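Local coordinates for enterobactin biosynthesis protein YbdZ (Escherichia coli, PDB 5JA1) that takes part in the biosynthesis of the siderophore enterobactin, supporting the catalytic function of EntF and being required for amino acid adenylation in non-ribosomal peptide synthesis, at residues G14-L28 against L35-Q48. Numbering follows the deposited sequence.
Sequences GAFYILRNAQGQFSL and LPAGWDIVCQPQSQ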
ATOM      1  N   GLY B  14     -23.073  17.663   3.867  1.00 27.54           N
ATOM      2  CA  GLY B  14     -23.782  16.874   4.851  1.00 30.13           C
ATOM      3  C   GLY B  14     -23.956  17.598   6.173  1.00 31.03           C
ATOM      4  O   GLY B  14     -23.184  18.483   6.541  1.00 26.77           O
ATOM      5  N   ALA B  15     -25.004  17.209   6.890  1.00 26.69           N
ATOM      6  CA  ALA B  15     -25.263  17.679   8.242  1.00 26.45           C
ATOM      7  C   ALA B  15     -24.777  16.636   9.239  1.00 34.30           C
ATOM      8  O   ALA B  15     -24.800  15.433   8.965  1.00 33.11           O
ATOM      9  CB  ALA B  15     -26.752  17.958   8.452  1.00 27.86           C
ATOM     10  N   PHE B  16     -24.331  17.105  10.401  1.00 31.55           N
ATOM     11  CA  PHE B  16     -23.706  16.222  11.377  1.00 32.36           C
ATOM     12  C   PHE B  16     -24.115  16.603  12.789  1.00 33.24           C
ATOM     13  O   PHE B  16     -24.040  17.776  13.166  1.00 37.23           O
ATOM     14  CB  PHE B  16     -22.178  16.268  11.259  1.00 28.62           C
ATOM     15  CG  PHE B  16     -21.656  15.773   9.944  1.00 26.97           C
ATOM     16  CD1 PHE B  16     -21.418  14.424   9.741  1.00 25.20           C
ATOM     17  CD2 PHE B  16     -21.400  16.657   8.909  1.00 22.94           C
ATOM     18  CE1 PHE B  16     -20.935  13.964   8.528  1.00 21.22           C
ATOM     19  CE2 PHE B  16     -20.918  16.205   7.696  1.00 23.58           C
ATOM     20  CZ  PHE B  16     -20.684  14.857   7.505  1.00 21.76           C
ATOM     21  N   TYR B  17     -24.541  15.608  13.565  1.00 23.22           N
ATOM     22  CA  TYR B  17     -24.611  15.769  15.007  1.00 23.66           C
ATOM     23  C   TYR B  17     -23.206  15.922  15.579  1.00 30.40           C
ATOM     24  O   TYR B  17     -22.202  15.607  14.932  1.00 21.73           O
ATOM     25  CB  TYR B  17     -25.277  14.561  15.671  1.00 32.23           C
ATOM     26  CG  TYR B  17     -26.709  14.282  15.279  1.00 33.77           C
ATOM     27  CD1 TYR B  17     -27.765  14.838  15.991  1.00 36.30           C
ATOM     28  CD2 TYR B  17     -27.007  13.428  14.226  1.00 32.50           C
ATOM     29  CE1 TYR B  17     -29.076  14.572  15.648  1.00 43.86           C
ATOM     30  CE2 TYR B  17     -28.317  13.155  13.876  1.00 40.53           C
ATOM     31  CZ  TYR B  17     -29.347  13.730  14.589  1.00 48.60           C
ATOM     32  OH  TYR B  17     -30.651  13.460  14.242  1.00 55.68           O
ATOM     33  N   ILE B  18     -23.139  16.399  16.816  1.00 23.62           N
ATOM     34  CA  ILE B  18     -21.912  16.372  17.603  1.00 30.96           C
ATOM     35  C   ILE B  18     -22.219  15.626  18.890  1.00 23.04           C
ATOM     36  O   ILE B  18     -23.034  16.084  19.702  1.00 24.57           O
ATOM     37  CB  ILE B  18     -21.367  17.779  17.887  1.00 27.58           C
ATOM     38  CG1 ILE B  18     -21.104  18.515  16.571  1.00 24.34           C
ATOM     39  CG2 ILE B  18     -20.088  17.691  18.706  1.00 23.53           C
ATOM     40  CD1 ILE B  18     -20.378  19.832  16.734  1.00 40.97           C
ATOM     41  N   LEU B  19     -21.585  14.472  19.066  1.00 21.67           N
ATOM     42  CA  LEU B  19     -21.850  13.579  20.181  1.00 24.97           C
ATOM     43  C   LEU B  19     -20.702  13.622  21.183  1.00 27.86           C
ATOM     44  O   LEU B  19     -19.600  14.088  20.881  1.00 31.35           O
ATOM     45  CB  LEU B  19     -22.065  12.145  19.687  1.00 21.93           C
ATOM     46  CG  LEU B  19     -23.003  11.972  18.487  1.00 20.64           C
ATOM     47  CD1 LEU B  19     -23.177  10.498  18.164  1.00 19.81           C
ATOM     48  CD2 LEU B  19     -24.352  12.634  18.734  1.00 22.26           C
ATOM     49  N   ARG B  20     -20.975  13.124  22.387  1.00 26.23           N
ATOM     50  CA  ARG B  20     -19.999  13.151  23.468  1.00 31.69           C
ATOM     51  C   ARG B  20     -20.196  11.931  24.355  1.00 31.55           C
ATOM     52  O   ARG B  20     -21.329  11.616  24.731  1.00 41.28           O
ATOM     53  CB  ARG B  20     -20.127  14.434  24.296  1.00 36.12           C
ATOM     54  CG  ARG B  20     -19.171  14.517  25.472  1.00 34.28           C
ATOM     55  CD  ARG B  20     -19.488  15.714  26.352  1.00 44.72           C
ATOM     56  NE  ARG B  20     -18.520  15.867  27.434  1.00 52.75           N
ATOM     57  CZ  ARG B  20     -18.613  15.259  28.613  1.00 55.71           C
ATOM     58  NH1 ARG B  20     -19.633  14.451  28.868  1.00 59.26           N
ATOM     59  NH2 ARG B  20     -17.684  15.458  29.538  1.00 54.57           N
ATOM     60  N   ASN B  21     -19.099  11.258  24.690  1.00 21.77           N
ATOM     61  CA  ASN B  21     -19.141  10.072  25.528  1.00 26.02           C
ATOM     62  C   ASN B  21     -18.843  10.448  26.980  1.00 34.90           C
ATOM     63  O   ASN B  21     -18.757  11.626  27.339  1.00 40.84           O
ATOM     64  CB  ASN B  21     -18.171   9.013  24.996  1.00 29.38           C
ATOM     65  CG  ASN B  21     -16.744   9.525  24.869  1.00 34.53           C
ATOM     66  OD1 ASN B  21     -16.360  10.515  25.492  1.00 41.27           O
ATOM     67  ND2 ASN B  21     -15.948   8.842  24.055  1.00 38.41           N
ATOM     68  N   ALA B  22     -18.677   9.430  27.829  1.00 36.70           N
ATOM     69  CA  ALA B  22     -18.404   9.682  29.242  1.00 38.33           C
ATOM     70  C   ALA B  22     -17.006  10.247  29.456  1.00 42.59           C
ATOM     71  O   ALA B  22     -16.783  10.993  30.417  1.00 48.82           O
ATOM     72  CB  ALA B  22     -18.586   8.397  30.050  1.00 34.93           C
ATOM     73  N   GLN B  23     -16.061   9.911  28.580  1.00 42.20           N
ATOM     74  CA  GLN B  23     -14.686  10.383  28.687  1.00 47.70           C
ATOM     75  C   GLN B  23     -14.484  11.771  28.096  1.00 46.38           C
ATOM     76  O   GLN B  23     -13.335  12.176  27.875  1.00 46.95           O
ATOM     77  CB  GLN B  23     -13.737   9.386  28.015  1.00 58.02           C
ATOM     78  CG  GLN B  23     -13.789   7.990  28.609  1.00 72.48           C
ATOM     79  CD  GLN B  23     -13.391   7.963  30.073  1.00 87.72           C
ATOM     80  OE1 GLN B  23     -12.495   8.692  30.500  1.00 90.12           O
ATOM     81  NE2 GLN B  23     -14.065   7.126  30.853  1.00 95.03           N
ATOM     82  N   GLY B  24     -15.560  12.507  27.833  1.00 38.33           N
ATOM     83  CA  GLY B  24     -15.427  13.854  27.303  1.00 34.98           C
ATOM     84  C   GLY B  24     -14.831  13.919  25.916  1.00 31.30           C
ATOM     85  O   GLY B  24     -14.133  14.887  25.593  1.00 38.29           O
ATOM     86  N   GLN B  25     -15.080  12.914  25.087  1.00 28.03           N
ATOM     87  CA  GLN B  25     -14.594  12.899  23.717  1.00 32.80           C
ATOM     88  C   GLN B  25     -15.741  13.211  22.764  1.00 30.20           C
ATOM     89  O   GLN B  25     -16.890  12.833  23.005  1.00 36.03           O
ATOM     90  CB  GLN B  25     -13.967  11.549  23.369  1.00 18.76           C
ATOM     91  CG  GLN B  25     -12.668  11.272  24.111  1.00 18.89           C
ATOM     92  CD  GLN B  25     -12.167   9.858  23.904  1.00 29.91           C
ATOM     93  OE1 GLN B  25     -12.951   8.934  23.695  1.00 33.32           O
ATOM     94  NE2 GLN B  25     -10.851   9.682  23.962  1.00 23.40           N
ATOM     95  N   PHE B  26     -15.419  13.911  21.682  1.00 28.60           N
ATOM     96  CA  PHE B  26     -16.415  14.397  20.740  1.00 19.67           C
ATOM     97  C   PHE B  26     -16.309  13.653  19.417  1.00 21.86           C
ATOM     98  O   PHE B  26     -15.210  13.428  18.901  1.00 26.43           O
ATOM     99  CB  PHE B  26     -16.266  15.903  20.510  1.00 20.68           C
ATOM    100  CG  PHE B  26     -16.659  16.731  21.696  1.00 35.97           C
ATOM    101  CD1 PHE B  26     -17.990  17.014  21.945  1.00 37.63           C
ATOM    102  CD2 PHE B  26     -15.700  17.218  22.565  1.00 22.79           C
ATOM    103  CE1 PHE B  26     -18.357  17.771  23.038  1.00 30.74           C
ATOM    104  CE2 PHE B  26     -16.061  17.977  23.659  1.00 24.47           C
ATOM    105  CZ  PHE B  26     -17.392  18.254  23.895  1.00 31.97           C
ATOM    106  N   SER B  27     -17.463  13.274  18.880  1.00 18.53           N
ATOM    107  CA  SER B  27     -17.564  12.586  17.605  1.00 24.00           C
ATOM    108  C   SER B  27     -18.676  13.213  16.781  1.00 22.48           C
ATOM    109  O   SER B  27     -19.763  13.490  17.296  1.00 22.33           O
ATOM    110  CB  SER B  27     -17.848  11.093  17.800  1.00 25.31           C
ATOM    111  OG  SER B  27     -18.179  10.475  16.568  1.00 19.76           O
ATOM    112  N   LEU B  28     -18.394  13.445  15.504  1.00 18.45           N
ATOM    113  CA  LEU B  28     -19.436  13.821  14.565  1.00 18.82           C
ATOM    114  C   LEU B  28     -20.220  12.582  14.158  1.00 18.34           C
ATOM    115  O   LEU B  28     -19.671  11.482  14.053  1.00 17.53           O
ATOM    116  CB  LEU B  28     -18.836  14.486  13.327  1.00 19.10           C
ATOM    117  CG  LEU B  28     -17.947  15.710  13.544  1.00 19.74           C
ATOM    118  CD1 LEU B  28     -17.450  16.244  12.210  1.00 20.25           C
ATOM    119  CD2 LEU B  28     -18.691  16.788  14.317  1.00 20.93           C
ATOM    120  N   LEU B  35     -28.328   6.846  15.471  1.00 32.12           N
ATOM    121  CA  LEU B  35     -27.388   7.318  16.477  1.00 36.49           C
ATOM    122  C   LEU B  35     -26.775   6.142  17.236  1.00 29.76           C
ATOM    123  O   LEU B  35     -27.466   5.160  17.527  1.00 28.53           O
ATOM    124  CB  LEU B  35     -28.077   8.265  17.458  1.00 40.73           C
ATOM    125  CG  LEU B  35     -28.424   9.655  16.926  1.00 35.52           C
ATOM    126  CD1 LEU B  35     -29.122  10.468  17.999  1.00 36.81           C
ATOM    127  CD2 LEU B  35     -27.176  10.371  16.432  1.00 28.67           C
ATOM    128  N   PRO B  36     -25.487   6.210  17.562  1.00 27.31           N
ATOM    129  CA  PRO B  36     -24.841   5.106  18.274  1.00 25.78           C
ATOM    130  C   PRO B  36     -25.058   5.193  19.775  1.00 26.71           C
ATOM    131  O   PRO B  36     -25.233   6.273  20.346  1.00 29.00           O
ATOM    132  CB  PRO B  36     -23.360   5.290  17.922  1.00 25.69           C
ATOM    133  CG  PRO B  36     -23.216   6.767  17.744  1.00 28.65           C
ATOM    134  CD  PRO B  36     -24.526   7.256  17.166  1.00 27.41           C
ATOM    135  N   ALA B  37     -25.035   4.026  20.413  1.00 22.77           N
ATOM    136  CA  ALA B  37     -25.255   3.942  21.848  1.00 23.77           C
ATOM    137  C   ALA B  37     -23.993   4.320  22.614  1.00 21.77           C
ATOM    138  O   ALA B  37     -22.869   4.101  22.152  1.00 32.90           O
ATOM    139  CB  ALA B  37     -25.703   2.533  22.242  1.00 23.04           C
ATOM    140  N   GLY B  38     -24.192   4.892  23.799  1.00 22.95           N
ATOM    141  CA  GLY B  38     -23.102   5.349  24.633  1.00 32.86           C
ATOM    142  C   GLY B  38     -22.664   6.776  24.390  1.00 38.86           C
ATOM    143  O   GLY B  38     -21.676   7.214  24.994  1.00 34.19           O
ATOM    144  N   TRP B  39     -23.364   7.513  23.531  1.00 38.98           N
ATOM    145  CA  TRP B  39     -23.010   8.885  23.200  1.00 28.75           C
ATOM    146  C   TRP B  39     -24.224   9.782  23.384  1.00 34.83           C
ATOM    147  O   TRP B  39     -25.350   9.396  23.050  1.00 30.78           O
ATOM    148  CB  TRP B  39     -22.490   8.992  21.761  1.00 20.75           C
ATOM    149  CG  TRP B  39     -21.228   8.227  21.528  1.00 22.75           C
ATOM    150  CD1 TRP B  39     -21.102   6.875  21.402  1.00 30.36           C
ATOM    151  CD2 TRP B  39     -19.911   8.768  21.391  1.00 25.67           C
ATOM    152  NE1 TRP B  39     -19.785   6.541  21.199  1.00 32.11           N
ATOM    153  CE2 TRP B  39     -19.032   7.686  21.189  1.00 23.59           C
ATOM    154  CE3 TRP B  39     -19.387  10.065  21.423  1.00 30.18           C
ATOM    155  CZ2 TRP B  39     -17.661   7.861  21.015  1.00 25.02           C
ATOM    156  CZ3 TRP B  39     -18.027  10.235  21.252  1.00 21.87           C
ATOM    157  CH2 TRP B  39     -17.179   9.140  21.051  1.00 17.49           C
ATOM    158  N   ASP B  40     -23.991  10.974  23.922  1.00 43.06           N
ATOM    159  CA  ASP B  40     -25.037  11.968  24.109  1.00 46.11           C
ATOM    160  C   ASP B  40     -24.980  13.000  22.991  1.00 39.92           C
ATOM    161  O   ASP B  40     -23.897  13.393  22.550  1.00 38.00           O
ATOM    162  CB  ASP B  40     -24.900  12.674  25.460  1.00 50.86           C
ATOM    163  CG  ASP B  40     -25.124  11.742  26.631  1.00 56.82           C
ATOM    164  OD1 ASP B  40     -25.650  10.629  26.419  1.00 64.66           O
ATOM    165  OD2 ASP B  40     -24.781  12.129  27.769  1.00 54.11           O
ATOM    166  N   ILE B  41     -26.152  13.438  22.540  1.00 35.41           N
ATOM    167  CA  ILE B  41     -26.217  14.504  21.550  1.00 31.82           C
ATOM    168  C   ILE B  41     -25.902  15.825  22.239  1.00 36.07           C
ATOM    169  O   ILE B  41     -26.540  16.190  23.234  1.00 37.82           O
ATOM    170  CB  ILE B  41     -27.591  14.548  20.869  1.00 34.70           C
ATOM    171  CG1 ILE B  41     -27.926  13.201  20.222  1.00 36.57           C
ATOM    172  CG2 ILE B  41     -27.639  15.669  19.837  1.00 33.23           C
ATOM    173  CD1 ILE B  41     -28.758  12.284  21.104  1.00 40.19           C
ATOM    174  N   VAL B  42     -24.912  16.542  21.721  1.00 36.90           N
ATOM    175  CA  VAL B  42     -24.547  17.857  22.232  1.00 33.81           C
ATOM    176  C   VAL B  42     -25.059  18.966  21.324  1.00 44.23           C
ATOM    177  O   VAL B  42     -25.693  19.914  21.785  1.00 56.31           O
ATOM    178  CB  VAL B  42     -23.017  17.951  22.424  1.00 29.59           C
ATOM    179  CG1 VAL B  42     -22.628  19.343  22.880  1.00 36.97           C
ATOM    180  CG2 VAL B  42     -22.550  16.912  23.423  1.00 27.75           C
ATOM    181  N   CYS B  43     -24.793  18.859  20.026  1.00 42.81           N
ATOM    182  CA  CYS B  43     -25.254  19.824  19.041  1.00 43.66           C
ATOM    183  C   CYS B  43     -26.199  19.148  18.061  1.00 44.27           C
ATOM    184  O   CYS B  43     -26.003  17.984  17.696  1.00 46.22           O
ATOM    185  CB  CYS B  43     -24.084  20.452  18.274  1.00 48.09           C
ATOM    186  SG  CYS B  43     -23.222  21.777  19.144  1.00 58.50           S
ATOM    187  N   GLN B  44     -27.229  19.881  17.648  1.00 45.73           N
ATOM    188  CA  GLN B  44     -28.091  19.428  16.575  1.00 48.62           C
ATOM    189  C   GLN B  44     -27.322  19.477  15.255  1.00 49.75           C
ATOM    190  O   GLN B  44     -26.276  20.123  15.166  1.00 54.90           O
ATOM    191  CB  GLN B  44     -29.350  20.290  16.516  1.00 58.50           C
ATOM    192  CG  GLN B  44     -30.162  20.284  17.806  1.00 66.77           C
ATOM    193  CD  GLN B  44     -30.614  18.890  18.214  1.00 62.13           C
ATOM    194  OE1 GLN B  44     -30.898  18.042  17.366  1.00 58.36           O
ATOM    195  NE2 GLN B  44     -30.681  18.648  19.520  1.00 59.59           N
ATOM    196  N   PRO B  45     -27.811  18.776  14.212  1.00 47.04           N
ATOM    197  CA  PRO B  45     -27.071  18.729  12.939  1.00 44.79           C
ATOM    198  C   PRO B  45     -26.697  20.093  12.374  1.00 44.00           C
ATOM    199  O   PRO B  45     -27.562  20.944  12.147  1.00 51.05           O
ATOM    200  CB  PRO B  45     -28.042  17.992  12.009  1.00 46.33           C
ATOM    201  CG  PRO B  45     -28.783  17.081  12.921  1.00 48.51           C
ATOM    202  CD  PRO B  45     -28.957  17.847  14.208  1.00 49.79           C
ATOM    203  N   GLN B  46     -25.402  20.300  12.142  1.00 39.82           N
ATOM    204  CA  GLN B  46     -24.863  21.546  11.613  1.00 41.74           C
ATOM    205  C   GLN B  46     -24.018  21.247  10.379  1.00 33.59           C
ATOM    206  O   GLN B  46     -23.822  20.091   9.996  1.00 27.87           O
ATOM    207  CB  GLN B  46     -24.023  22.281  12.664  1.00 52.89           C
ATOM    208  CG  GLN B  46     -24.790  22.747  13.884  1.00 64.05           C
ATOM    209  CD  GLN B  46     -23.866  23.204  14.995  1.00 75.46           C
ATOM    210  OE1 GLN B  46     -22.654  23.000  14.929  1.00 73.45           O
ATOM    211  NE2 GLN B  46     -24.433  23.826  16.022  1.00 85.12           N
ATOM    212  N   SER B  47     -23.500  22.309   9.766  1.00 34.92           N
ATOM    213  CA  SER B  47     -22.681  22.180   8.571  1.00 42.87           C
ATOM    214  C   SER B  47     -21.295  21.638   8.922  1.00 43.83           C
ATOM    215  O   SER B  47     -20.912  21.523  10.089  1.00 38.21           O
ATOM    216  CB  SER B  47     -22.556  23.528   7.862  1.00 51.17           C
ATOM    217  OG  SER B  47     -21.655  23.452   6.770  1.00 57.37           O
ATOM    218  N   GLN B  48     -20.535  21.303   7.874  1.00 42.43           N
ATOM    219  CA  GLN B  48     -19.163  20.844   8.066  1.00 38.13           C
ATOM    220  C   GLN B  48     -18.308  21.931   8.706  1.00 38.40           C
ATOM    221  O   GLN B  48     -17.525  21.657   9.622  1.00 41.91           O
ATOM    222  CB  GLN B  48     -18.567  20.411   6.726  1.00 39.76           C
ATOM    223  CG  GLN B  48     -17.347  19.516   6.842  1.00 44.34           C
ATOM    224  CD  GLN B  48     -17.713  18.055   7.013  1.00 49.86           C
ATOM    225  OE1 GLN B  48     -18.404  17.475   6.176  1.00 42.11           O
ATOM    226  NE2 GLN B  48     -17.252  17.451   8.102  1.00 57.47           N
TER
HETATM  227  O   HOH W   1     -21.617  20.765   5.666  1.00 24.19           O
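Backbone hydrogen bonds pair Phe-16, Ile-18 and Arg-20 with 40-46 in antiparallel fashion. Arg-20 and Asp-40 exchange two, Asp-40 N to Arg-20 O (2.9 Å) being straight at hydrogen; Phe-16 and Gln-46 exchange two more. Between these pairs lies a classic beta bulge: Val-42 N (2.8 Å) and, weakly, Cys-43 N (3.3 Å) both donate to Ile-18 O. Strand 16-20 is the middle strand of the three-stranded antiparallel sheet of this MbtH-like protein, between 26-30 and 40-42; Ile-18, Val-42 and Cys-43 pack on Trp-54 of helix 48-58.

Aromatic contacts lie toward both ends. The Tyr-17 ring is sandwiched, Pro-45 CG over the centre of one face (3.8 Å from the centroid) and Leu-35 CD2 nearer the rim of the other. The indole of Trp-39 runs alongside Asn-21, whose CB sits over the six-membered ring, 3.8 Å from its centroid; amide and ring planes are 33° apart. The amide of Asn-21 is held across the type I turn 21-24: OD1 accepts from Gln-25 N, and ND2 donates nearly in its own plane to Gln-25 OE1 (3.0 Å). An apolar side chain from the chain of another protein also packs on Trp-39.

Among aliphatic groups, Leu-19 divides its methyls: CD1 meets Pro-36 CD tip to tip (3.7 Å), while CD2 lies beside Ile-41 CG1. Across the bulge, Ile-18 CB touches Cys-43 CB (3.8 Å).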